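PDB 5EWQ: amidase from Bacillus anthracis, which probably hydrolyses carboxylic acid amides to the free acid and ammonia, as a member of the amidase signature family. Local coordinates for residues R21-I26 and H78-I83; I33-V38 and Y71-Q76; E66-Y71 and P93-E98; R100-E105 and G159-G164. All blocks are in the same frame, centred on the assembly; numbering follows the deposited sequence.

Interaction 1: R21-I26 and H78-I83; sequences RVLQPI and HDQNGI
Gln-80 and Asn-81 pack against Val-22 and Leu-23, where helix 20-28 lies beside the turn that leads from helix 64-79 toward strand 88-91. This is peripheral helix-to-turn packing beside edge strand 88-91 of the mixed sheet of the amidase. Along the turn, Asp-79 comes first. It does not reach across, but it positions its neighbour. Asp-79 OD2 accepts a 2.6 Å hydrogen bond from Gln-80 NE2 and another from Val-88 N, while OD1 pairs with Ser-87 OG. Gln-80 follows and makes the larger part of the contact. Gln-80 CB meets Leu-23 CD2 at 3.7 Å. Gln-80 CG lies 3.7 Å from Val-22 CG1, and the two side chains cross at about a right angle. A turn about the CB-CG bond of Gln-80 (chi2 -59°) carries the amide back to the Asp-79 carboxylate and leaves the methylenes for the helix. Its OE1 is bonded to Lys-187 NZ. The apolar stem therefore does the packing, and the buried amide has polar partners at both ends. Asn-81 closes the contact at its more open side. Asn-81 ND2 donates to Gln-76 O and sits 3.7 Å from the methyl Leu-23 CD2.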
# COMPACT_ATOMS: atom_id res chain seq x y z
N ARG A 21 -18.66 -1.44 -13.19
CA ARG A 21 -17.60 -0.44 -13.27
C ARG A 21 -16.27 -1.10 -13.62
O ARG A 21 -15.42 -0.50 -14.28
CB ARG A 21 -17.49 0.32 -11.94
CG ARG A 21 -16.32 1.29 -11.87
CD ARG A 21 -16.25 1.96 -10.50
NE ARG A 21 -17.33 2.92 -10.30
CZ ARG A 21 -17.24 4.22 -10.56
NH1 ARG A 21 -16.10 4.71 -11.04
NH2 ARG A 21 -18.27 5.02 -10.35
N VAL A 22 -16.10 -2.34 -13.18
CA VAL A 22 -14.86 -3.08 -13.40
C VAL A 22 -15.00 -4.09 -14.54
O VAL A 22 -14.09 -4.23 -15.36
CB VAL A 22 -14.43 -3.83 -12.11
CG1 VAL A 22 -13.24 -4.73 -12.38
CG2 VAL A 22 -14.12 -2.83 -11.01
N LEU A 23 -16.14 -4.76 -14.60
CA LEU A 23 -16.37 -5.82 -15.58
C LEU A 23 -16.40 -5.31 -17.02
O LEU A 23 -15.81 -5.92 -17.91
CB LEU A 23 -17.67 -6.56 -15.27
CG LEU A 23 -17.67 -7.40 -14.00
CD1 LEU A 23 -19.02 -8.09 -13.82
CD2 LEU A 23 -16.54 -8.42 -14.02
N GLN A 24 -17.09 -4.20 -17.25
CA GLN A 24 -17.25 -3.65 -18.60
C GLN A 24 -15.93 -3.20 -19.24
O GLN A 24 -15.71 -3.46 -20.42
CB GLN A 24 -18.25 -2.49 -18.59
CG GLN A 24 -19.70 -2.95 -18.57
CD GLN A 24 -20.68 -1.79 -18.54
OE1 GLN A 24 -20.28 -0.63 -18.41
NE2 GLN A 24 -21.96 -2.09 -18.66
N PRO A 25 -15.05 -2.51 -18.48
CA PRO A 25 -13.74 -2.24 -19.09
C PRO A 25 -12.98 -3.52 -19.41
O PRO A 25 -12.25 -3.58 -20.40
CB PRO A 25 -13.01 -1.42 -18.03
CG PRO A 25 -14.09 -0.78 -17.25
CD PRO A 25 -15.20 -1.79 -17.21
N ILE A 26 -13.15 -4.54 -18.58
CA ILE A 26 -12.53 -5.84 -18.80
C ILE A 26 -13.17 -6.55 -19.99
O ILE A 26 -12.47 -7.08 -20.86
CB ILE A 26 -12.62 -6.74 -17.55
CG1 ILE A 26 -11.78 -6.16 -16.42
CG2 ILE A 26 -12.17 -8.15 -17.87
CD1 ILE A 26 -11.84 -6.97 -15.14
N HIS A 78 -12.32 -13.62 -10.31
CA HIS A 78 -12.03 -13.80 -8.88
C HIS A 78 -12.36 -12.58 -8.03
O HIS A 78 -12.76 -12.72 -6.87
CB HIS A 78 -10.56 -14.18 -8.69
CG HIS A 78 -10.21 -15.53 -9.24
ND1 HIS A 78 -11.07 -16.60 -9.18
CD2 HIS A 78 -9.09 -15.97 -9.86
CE1 HIS A 78 -10.50 -17.65 -9.74
NE2 HIS A 78 -9.30 -17.29 -10.16
N ASP A 79 -12.19 -11.38 -8.59
CA ASP A 79 -12.40 -10.16 -7.81
C ASP A 79 -13.86 -9.70 -7.85
O ASP A 79 -14.42 -9.31 -6.83
CB ASP A 79 -11.48 -9.04 -8.30
CG ASP A 79 -11.55 -7.81 -7.42
OD1 ASP A 79 -10.86 -7.78 -6.38
OD2 ASP A 79 -12.29 -6.86 -7.77
N GLN A 80 -14.46 -9.75 -9.04
CA GLN A 80 -15.85 -9.33 -9.20
C GLN A 80 -16.77 -10.54 -9.39
O GLN A 80 -17.99 -10.40 -9.45
CB GLN A 80 -15.99 -8.37 -10.38
CG GLN A 80 -15.19 -7.08 -10.21
CD GLN A 80 -15.60 -6.30 -8.98
OE1 GLN A 80 -16.79 -6.06 -8.74
NE2 GLN A 80 -14.62 -5.90 -8.17
N ASN A 81 -16.17 -11.72 -9.48
CA ASN A 81 -16.93 -12.97 -9.54
C ASN A 81 -16.25 -14.06 -8.73
O ASN A 81 -15.20 -13.83 -8.12
CB ASN A 81 -17.12 -13.42 -10.99
CG ASN A 81 -18.04 -12.51 -11.77
OD1 ASN A 81 -19.27 -12.58 -11.62
ND2 ASN A 81 -17.47 -11.67 -12.62
N GLY A 82 -16.85 -15.25 -8.72
CA GLY A 82 -16.31 -16.36 -7.95
C GLY A 82 -16.26 -16.04 -6.47
O GLY A 82 -17.29 -15.76 -5.85
N ILE A 83 -15.06 -16.06 -5.90
CA ILE A 83 -14.86 -15.74 -4.50
C ILE A 83 -15.19 -14.27 -4.24
O ILE A 83 -15.54 -13.88 -3.12
CB ILE A 83 -13.42 -16.06 -4.04
CG1 ILE A 83 -13.30 -16.00 -2.51
CG2 ILE A 83 -12.41 -15.14 -4.71
CD1 ILE A 83 -14.16 -17.02 -1.80

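Interaction 2: I33-V38 and Y71-Q76; sequences INIENV and YLFRIQ
The ring of Phe-73 receives two methyl groups from the start of helix 35-45, one from Ile-35 and one from Val-38. Val-38 CG1 rests near the base of the ring, 3.9 Å from Phe-73 CD2. Ile-35 CD1 touches the far end, 4.0 Å from Phe-73 CE1 and equally close to CZ. Both approach the ring obliquely, and the contact is purely apolar. Ile-35 and Val-38 are three residues apart on one helix, so their methyls reach different parts of the ring. Phe-73 CG stands anti to its backbone N (chi1 179°), and this swings the ring out from helix 64-79 to meet them. Ile-35 is extended (chi2 177°) and reaches the ring with its terminal methyl. One layer further out, Asn-34 is the N-cap of helix 35-45. Asn-34 OD1 accepts a weak capping bond from Glu-36 N, 3.3 Å long. Ile-35 is exposed and Val-38 buried, so the contact runs from the surface inward. An acetate ion, probably from the crystallisation liquor, lies about 4 Å from the Phe-73 side chain. Around helix 64-79, helix 35-45 meets Phe-73, and helix 20-28 packs on Ile-75, which also touches strand 88-91.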
# COMPACT_ATOMS: atom_id res chain seq x y z
N ILE A 33 -9.74 -11.98 -27.71
CA ILE A 33 -8.71 -12.72 -26.98
C ILE A 33 -9.07 -14.21 -26.92
O ILE A 33 -10.24 -14.58 -26.84
CB ILE A 33 -8.53 -12.16 -25.55
CG1 ILE A 33 -7.31 -12.78 -24.87
CG2 ILE A 33 -9.78 -12.37 -24.71
CD1 ILE A 33 -6.00 -12.45 -25.54
N ASN A 34 -8.05 -15.06 -27.00
CA ASN A 34 -8.25 -16.50 -26.90
C ASN A 34 -8.07 -16.97 -25.46
O ASN A 34 -6.99 -16.83 -24.89
CB ASN A 34 -7.30 -17.24 -27.83
CG ASN A 34 -7.58 -18.73 -27.89
OD1 ASN A 34 -8.65 -19.19 -27.48
ND2 ASN A 34 -6.62 -19.50 -28.39
N ILE A 35 -9.12 -17.55 -24.89
CA ILE A 35 -9.11 -17.97 -23.49
C ILE A 35 -8.17 -19.16 -23.27
O ILE A 35 -7.76 -19.43 -22.14
CB ILE A 35 -10.54 -18.34 -23.02
CG1 ILE A 35 -10.62 -18.33 -21.49
CG2 ILE A 35 -10.97 -19.68 -23.59
CD1 ILE A 35 -12.00 -18.63 -20.95
N GLU A 36 -7.82 -19.85 -24.35
CA GLU A 36 -6.92 -20.99 -24.27
C GLU A 36 -5.51 -20.54 -23.88
O GLU A 36 -4.92 -21.07 -22.95
CB GLU A 36 -6.88 -21.74 -25.60
N ASN A 37 -4.99 -19.56 -24.61
CA ASN A 37 -3.65 -19.04 -24.35
C ASN A 37 -3.57 -18.33 -23.00
O ASN A 37 -2.50 -18.28 -22.38
CB ASN A 37 -3.23 -18.08 -25.47
CG ASN A 37 -1.79 -17.63 -25.35
OD1 ASN A 37 -0.96 -18.32 -24.76
ND2 ASN A 37 -1.48 -16.47 -25.92
N VAL A 38 -4.69 -17.78 -22.56
CA VAL A 38 -4.75 -17.07 -21.28
C VAL A 38 -4.54 -18.02 -20.10
O VAL A 38 -3.68 -17.79 -19.25
CB VAL A 38 -6.10 -16.34 -21.10
CG1 VAL A 38 -6.21 -15.77 -19.70
CG2 VAL A 38 -6.25 -15.25 -22.14
N TYR A 71 -4.31 -10.87 -15.96
CA TYR A 71 -4.73 -10.12 -14.78
C TYR A 71 -6.18 -9.67 -14.88
O TYR A 71 -6.95 -9.84 -13.93
CB TYR A 71 -3.81 -8.92 -14.56
CG TYR A 71 -2.42 -9.31 -14.10
CD1 TYR A 71 -2.24 -10.28 -13.13
CD2 TYR A 71 -1.29 -8.71 -14.65
CE1 TYR A 71 -0.97 -10.63 -12.70
CE2 TYR A 71 -0.03 -9.06 -14.23
CZ TYR A 71 0.13 -10.03 -13.26
OH TYR A 71 1.39 -10.38 -12.84
N LEU A 72 -6.54 -9.10 -16.02
CA LEU A 72 -7.91 -8.67 -16.26
C LEU A 72 -8.88 -9.84 -16.17
O LEU A 72 -9.99 -9.71 -15.66
CB LEU A 72 -8.04 -7.99 -17.63
CG LEU A 72 -7.26 -6.69 -17.82
CD1 LEU A 72 -7.47 -6.15 -19.23
CD2 LEU A 72 -7.68 -5.66 -16.78
N PHE A 73 -8.45 -10.99 -16.67
CA PHE A 73 -9.25 -12.21 -16.63
C PHE A 73 -9.43 -12.69 -15.20
O PHE A 73 -10.51 -13.16 -14.82
CB PHE A 73 -8.62 -13.30 -17.50
CG PHE A 73 -9.38 -14.60 -17.49
CD1 PHE A 73 -10.62 -14.69 -18.10
CD2 PHE A 73 -8.85 -15.72 -16.87
CE1 PHE A 73 -11.32 -15.89 -18.10
CE2 PHE A 73 -9.54 -16.92 -16.87
CZ PHE A 73 -10.78 -17.00 -17.48
N ARG A 74 -8.37 -12.59 -14.40
CA ARG A 74 -8.42 -13.01 -13.01
C ARG A 74 -9.29 -12.07 -12.17
O ARG A 74 -10.02 -12.52 -11.29
CB ARG A 74 -7.01 -13.09 -12.42
CG ARG A 74 -6.16 -14.21 -12.99
CD ARG A 74 -4.82 -14.30 -12.29
NE ARG A 74 -4.97 -14.54 -10.86
CZ ARG A 74 -5.07 -15.75 -10.31
NH1 ARG A 74 -5.04 -16.83 -11.08
NH2 ARG A 74 -5.21 -15.87 -9.00
N ILE A 75 -9.20 -10.78 -12.45
CA ILE A 75 -10.03 -9.79 -11.77
C ILE A 75 -11.50 -10.03 -12.09
O ILE A 75 -12.38 -9.88 -11.24
CB ILE A 75 -9.64 -8.35 -12.16
CG1 ILE A 75 -8.21 -8.04 -11.70
CG2 ILE A 75 -10.60 -7.33 -11.55
CD1 ILE A 75 -7.70 -6.69 -12.14
N GLN A 76 -11.77 -10.41 -13.34
CA GLN A 76 -13.13 -10.68 -13.78
C GLN A 76 -13.71 -11.94 -13.14
O GLN A 76 -14.90 -11.99 -12.83
CB GLN A 76 -13.18 -10.80 -15.31
CG GLN A 76 -14.56 -11.07 -15.88
CD GLN A 76 -14.56 -11.18 -17.39
OE1 GLN A 76 -14.90 -10.22 -18.09
NE2 GLN A 76 -14.17 -12.34 -17.90

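Interaction 3: E66-Y71 and P93-E98; sequences ELTSIY and PNAMEE
Thr-68 and Met-96, a selenomethionine here, run alongside each other in opposite directions, each starting from its own helix. Thr-68 CG2 lies 3.8 Å from Met-96 SE, with CB of the same threonine almost as near. The selenium thus rests against one side of the threonine. Beyond it, the terminal methyl Met-96 CE reaches the next residue and meets Ser-69 CB at 3.7 Å. The Met-96 chain is bent at chi2 (-68°) and again at chi3 (-112°), and these turns fold its end over the helix of its partner. The same threonine methyl, Thr-68 CG2, also touches Ala-95 CB at 4.1 Å, roughly at a right angle to the direction of the selenium. All four of these residues are buried. The helices come close here, with 6.8 Å between Thr-68 CA and Met-96 CA. Helix 64-79, strand 88-91 and helix 95-104 follow one another as an alpha-beta-alpha unit at the edge of the large mixed sheet, and the contact joins the two helices of that unit. In Thr-68, the chi1 of -56° places CG2 across from the backbone N and toward the other helix, while OG1 is bonded back to Tyr-64 O within its own helix. The side of helix 95-104 that carries Glu-97 is different. Glu-97 is exposed and nothing from segment 66-71 covers it. Pro-93, before the helix, is exposed as well. Between these two, the helix start has polar partners: Asn-94 N, at the N-cap, donates to Asn-92 OD1, and Met-96 N to Gln-29 OE1.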
# COMPACT_ATOMS: atom_id res chain seq x y z
N GLU A 66 -0.40 -10.22 -23.29
CA GLU A 66 -0.84 -11.46 -22.66
C GLU A 66 -0.84 -11.33 -21.14
O GLU A 66 -1.75 -11.82 -20.47
CB GLU A 66 0.05 -12.63 -23.08
CG GLU A 66 -0.11 -13.06 -24.53
CD GLU A 66 0.84 -14.17 -24.92
OE1 GLU A 66 2.06 -13.91 -25.00
OE2 GLU A 66 0.38 -15.31 -25.14
N LEU A 67 0.19 -10.68 -20.61
CA LEU A 67 0.32 -10.47 -19.18
C LEU A 67 -0.84 -9.66 -18.63
O LEU A 67 -1.38 -9.97 -17.57
CB LEU A 67 1.65 -9.78 -18.86
CG LEU A 67 1.94 -9.50 -17.38
CD1 LEU A 67 2.00 -10.80 -16.60
CD2 LEU A 67 3.22 -8.71 -17.22
N THR A 68 -1.22 -8.62 -19.36
CA THR A 68 -2.34 -7.77 -18.96
C THR A 68 -3.66 -8.53 -19.06
O THR A 68 -4.54 -8.37 -18.22
CB THR A 68 -2.41 -6.49 -19.83
OG1 THR A 68 -1.16 -5.79 -19.74
CG2 THR A 68 -3.53 -5.58 -19.36
N SER A 69 -3.77 -9.36 -20.09
CA SER A 69 -4.99 -10.14 -20.32
C SER A 69 -5.27 -11.11 -19.18
O SER A 69 -6.42 -11.28 -18.77
CB SER A 69 -4.88 -10.92 -21.64
OG SER A 69 -3.88 -11.92 -21.56
N ILE A 70 -4.22 -11.74 -18.66
CA ILE A 70 -4.35 -12.69 -17.56
C ILE A 70 -4.89 -12.01 -16.31
O ILE A 70 -5.82 -12.51 -15.68
CB ILE A 70 -3.01 -13.36 -17.24
CG1 ILE A 70 -2.51 -14.17 -18.44
CG2 ILE A 70 -3.14 -14.26 -16.01
CD1 ILE A 70 -1.16 -14.81 -18.22
N TYR A 71 -4.31 -10.87 -15.96
CA TYR A 71 -4.73 -10.12 -14.78
C TYR A 71 -6.18 -9.67 -14.88
O TYR A 71 -6.95 -9.84 -13.93
CB TYR A 71 -3.81 -8.92 -14.56
CG TYR A 71 -2.42 -9.31 -14.10
CD1 TYR A 71 -2.24 -10.28 -13.13
CD2 TYR A 71 -1.29 -8.71 -14.65
CE1 TYR A 71 -0.97 -10.63 -12.70
CE2 TYR A 71 -0.03 -9.06 -14.23
CZ TYR A 71 0.13 -10.03 -13.26
OH TYR A 71 1.39 -10.38 -12.84
N PRO A 93 -9.38 1.29 -19.23
CA PRO A 93 -9.95 0.81 -20.49
C PRO A 93 -8.91 0.77 -21.60
O PRO A 93 -9.09 0.07 -22.60
CB PRO A 93 -11.04 1.83 -20.79
CG PRO A 93 -10.59 3.07 -20.11
CD PRO A 93 -9.91 2.61 -18.86
N ASN A 94 -7.82 1.52 -21.42
CA ASN A 94 -6.74 1.55 -22.40
C ASN A 94 -5.56 0.69 -21.97
O ASN A 94 -4.46 0.83 -22.50
CB ASN A 94 -6.27 2.99 -22.62
CG ASN A 94 -7.39 3.91 -23.06
OD1 ASN A 94 -8.31 3.50 -23.76
ND2 ASN A 94 -7.32 5.17 -22.66
N ALA A 95 -5.80 -0.21 -21.02
CA ALA A 95 -4.75 -1.07 -20.48
C ALA A 95 -4.13 -1.95 -21.56
O ALA A 95 -2.92 -2.16 -21.57
CB ALA A 95 -5.30 -1.93 -19.35
N MSE A 96 -4.96 -2.45 -22.46
CA MSE A 96 -4.49 -3.30 -23.54
C MSE A 96 -3.82 -2.48 -24.64
O MSE A 96 -2.79 -2.88 -25.18
CB MSE A 96 -5.65 -4.11 -24.13
CG MSE A 96 -6.23 -5.13 -23.17
SE MSE A 96 -5.00 -6.59 -22.76
CE MSE A 96 -5.96 -8.04 -23.63
N GLU A 97 -4.40 -1.32 -24.94
CA GLU A 97 -3.85 -0.44 -25.97
C GLU A 97 -2.46 0.06 -25.59
O GLU A 97 -1.59 0.21 -26.44
CB GLU A 97 -4.79 0.74 -26.23
CG GLU A 97 -4.32 1.68 -27.33
CD GLU A 97 -5.40 2.65 -27.76
OE1 GLU A 97 -5.58 3.70 -27.09
OE2 GLU A 97 -6.08 2.37 -28.77
N GLU A 98 -2.27 0.32 -24.30
CA GLU A 98 -0.97 0.74 -23.80
C GLU A 98 -0.01 -0.44 -23.74
O GLU A 98 1.19 -0.28 -23.95
CB GLU A 98 -1.11 1.38 -22.41
CG GLU A 98 -1.90 2.68 -22.40
CD GLU A 98 -2.12 3.22 -21.00
OE1 GLU A 98 -1.39 2.80 -20.08
OE2 GLU A 98 -3.04 4.05 -20.82

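Interaction 4: R100-E105 and G159-G164; sequences RKLDQE and GAFVLG
Leu-102, near the C-terminal end of helix 95-104, faces Gly-159 in the loop that leads into strand 161-166, with their CA atoms 7.3 Å apart. Gly-159 has a positive phi of 104°, and the chain becomes extended by Phe-161. The strand side is held by backbone hydrogen bonds, of Gly-159 with Gly-116 and of Phe-161 with Val-119. On the helix side, Leu-102 O accepts from Tyr-115 OH. A single side chain, Leu-102, supplies the helix's part. Leu-102 CD1 lies 3.6 Å from Phe-161 CD1, meeting the ring obliquely, and also rests on Gly-159 O. The second methyl, Leu-102 CD2, is 3.7 Å from Gly-159 O. Both methyls lie on the same side of the oxygen, and CD1 also extends to the ring. Phe-161 holds its CG between the backbone N and the carbonyl carbon (chi1 72°), and its ring projects from the strand toward the helical layer. There it also touches Thr-68 of helix 64-79. Such a contact is helix-on-sheet packing, in which a surface helix covers the beginning of a strand in the mixed alpha/beta core of the amidase signature fold.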
# COMPACT_ATOMS: atom_id res chain seq x y z
N ARG A 100 0.03 -3.18 -25.73
CA ARG A 100 0.46 -3.55 -27.08
C ARG A 100 1.52 -2.58 -27.59
O ARG A 100 2.46 -2.99 -28.28
CB ARG A 100 -0.73 -3.58 -28.04
CG ARG A 100 -1.82 -4.57 -27.67
CD ARG A 100 -2.88 -4.65 -28.75
NE ARG A 100 -4.03 -5.46 -28.33
CZ ARG A 100 -5.21 -4.96 -27.98
NH1 ARG A 100 -5.41 -3.65 -28.00
NH2 ARG A 100 -6.19 -5.77 -27.62
N LYS A 101 1.37 -1.31 -27.25
CA LYS A 101 2.32 -0.28 -27.66
C LYS A 101 3.67 -0.48 -26.97
O LYS A 101 4.72 -0.16 -27.53
CB LYS A 101 1.77 1.11 -27.36
CG LYS A 101 2.63 2.25 -27.91
CD LYS A 101 1.98 3.60 -27.65
CE LYS A 101 2.83 4.73 -28.22
NZ LYS A 101 2.21 6.06 -27.99
N LEU A 102 3.63 -1.01 -25.75
CA LEU A 102 4.85 -1.30 -25.01
C LEU A 102 5.52 -2.56 -25.54
O LEU A 102 6.72 -2.78 -25.33
CB LEU A 102 4.55 -1.45 -23.52
CG LEU A 102 4.15 -0.16 -22.79
CD1 LEU A 102 3.66 -0.47 -21.38
CD2 LEU A 102 5.30 0.82 -22.76
N ASP A 103 4.75 -3.39 -26.23
CA ASP A 103 5.29 -4.58 -26.88
C ASP A 103 5.99 -4.22 -28.19
O ASP A 103 7.00 -4.81 -28.55
CB ASP A 103 4.18 -5.61 -27.15
CG ASP A 103 3.91 -6.50 -25.96
OD1 ASP A 103 4.88 -6.85 -25.25
OD2 ASP A 103 2.74 -6.86 -25.73
N GLN A 104 5.43 -3.24 -28.89
CA GLN A 104 5.98 -2.79 -30.16
C GLN A 104 7.31 -2.06 -29.96
O GLN A 104 8.28 -2.30 -30.69
CB GLN A 104 4.99 -1.87 -30.88
CG GLN A 104 3.69 -2.55 -31.26
CD GLN A 104 2.70 -1.59 -31.89
OE1 GLN A 104 2.92 -0.38 -31.92
NE2 GLN A 104 1.60 -2.12 -32.41
N GLU A 105 7.35 -1.18 -28.97
CA GLU A 105 8.55 -0.40 -28.69
C GLU A 105 9.39 -1.05 -27.60
O GLU A 105 10.22 -0.39 -26.97
CB GLU A 105 8.17 1.03 -28.27
CG GLU A 105 7.21 1.72 -29.22
CD GLU A 105 6.88 3.13 -28.78
OE1 GLU A 105 5.82 3.65 -29.18
OE2 GLU A 105 7.68 3.73 -28.03
N GLY A 159 8.42 2.94 -18.31
CA GLY A 159 7.72 1.94 -19.10
C GLY A 159 6.48 1.36 -18.43
O GLY A 159 5.65 0.75 -19.10
N ALA A 160 6.37 1.54 -17.12
CA ALA A 160 5.23 1.01 -16.38
C ALA A 160 3.95 1.76 -16.72
O ALA A 160 3.99 2.91 -17.15
CB ALA A 160 5.50 1.07 -14.88
N PHE A 161 2.81 1.09 -16.54
CA PHE A 161 1.52 1.71 -16.79
C PHE A 161 0.51 1.29 -15.73
O PHE A 161 0.62 0.21 -15.14
CB PHE A 161 1.00 1.35 -18.19
CG PHE A 161 0.56 -0.08 -18.32
CD1 PHE A 161 1.48 -1.09 -18.54
CD2 PHE A 161 -0.78 -0.42 -18.24
CE1 PHE A 161 1.08 -2.41 -18.67
CE2 PHE A 161 -1.20 -1.73 -18.37
CZ PHE A 161 -0.26 -2.73 -18.58
N VAL A 162 -0.48 2.14 -15.48
CA VAL A 162 -1.49 1.86 -14.48
C VAL A 162 -2.55 0.90 -15.01
O VAL A 162 -3.34 1.25 -15.89
CB VAL A 162 -2.17 3.14 -13.98
CG1 VAL A 162 -3.17 2.82 -12.88
CG2 VAL A 162 -1.14 4.14 -13.48
N LEU A 163 -2.57 -0.31 -14.46
CA LEU A 163 -3.54 -1.32 -14.85
C LEU A 163 -4.94 -0.95 -14.36
O LEU A 163 -5.93 -1.11 -15.08
CB LEU A 163 -3.15 -2.69 -14.30
CG LEU A 163 -4.14 -3.83 -14.52
CD1 LEU A 163 -4.34 -4.10 -16.00
CD2 LEU A 163 -3.69 -5.09 -13.79
N GLY A 164 -5.01 -0.46 -13.13
CA GLY A 164 -6.28 -0.06 -12.54
C GLY A 164 -6.09 0.52 -11.15
O GLY A 164 -4.98 0.87 -10.75

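How the interactions relate
From the N terminus, helix 20-28 comes first, and interaction 1 joins it to residues 78-83. The loop so closed encloses interaction 2, which brings helix 35-45 onto the same helix 64-79. Interaction 3 starts from an earlier part of that helix and closes later, at 93-98, so it crosses both interaction 1 and interaction 2. Interaction 4 opens after these three have closed. It runs from the far part of helix 95-104 to strand 161-166. Interactions 2 and 3 share Tyr-71, and Leu-163 lies against Leu-72 and Thr-68. Helix 64-79 is the common element of the first three, and interaction 4 extends the helical layer onto the sheet.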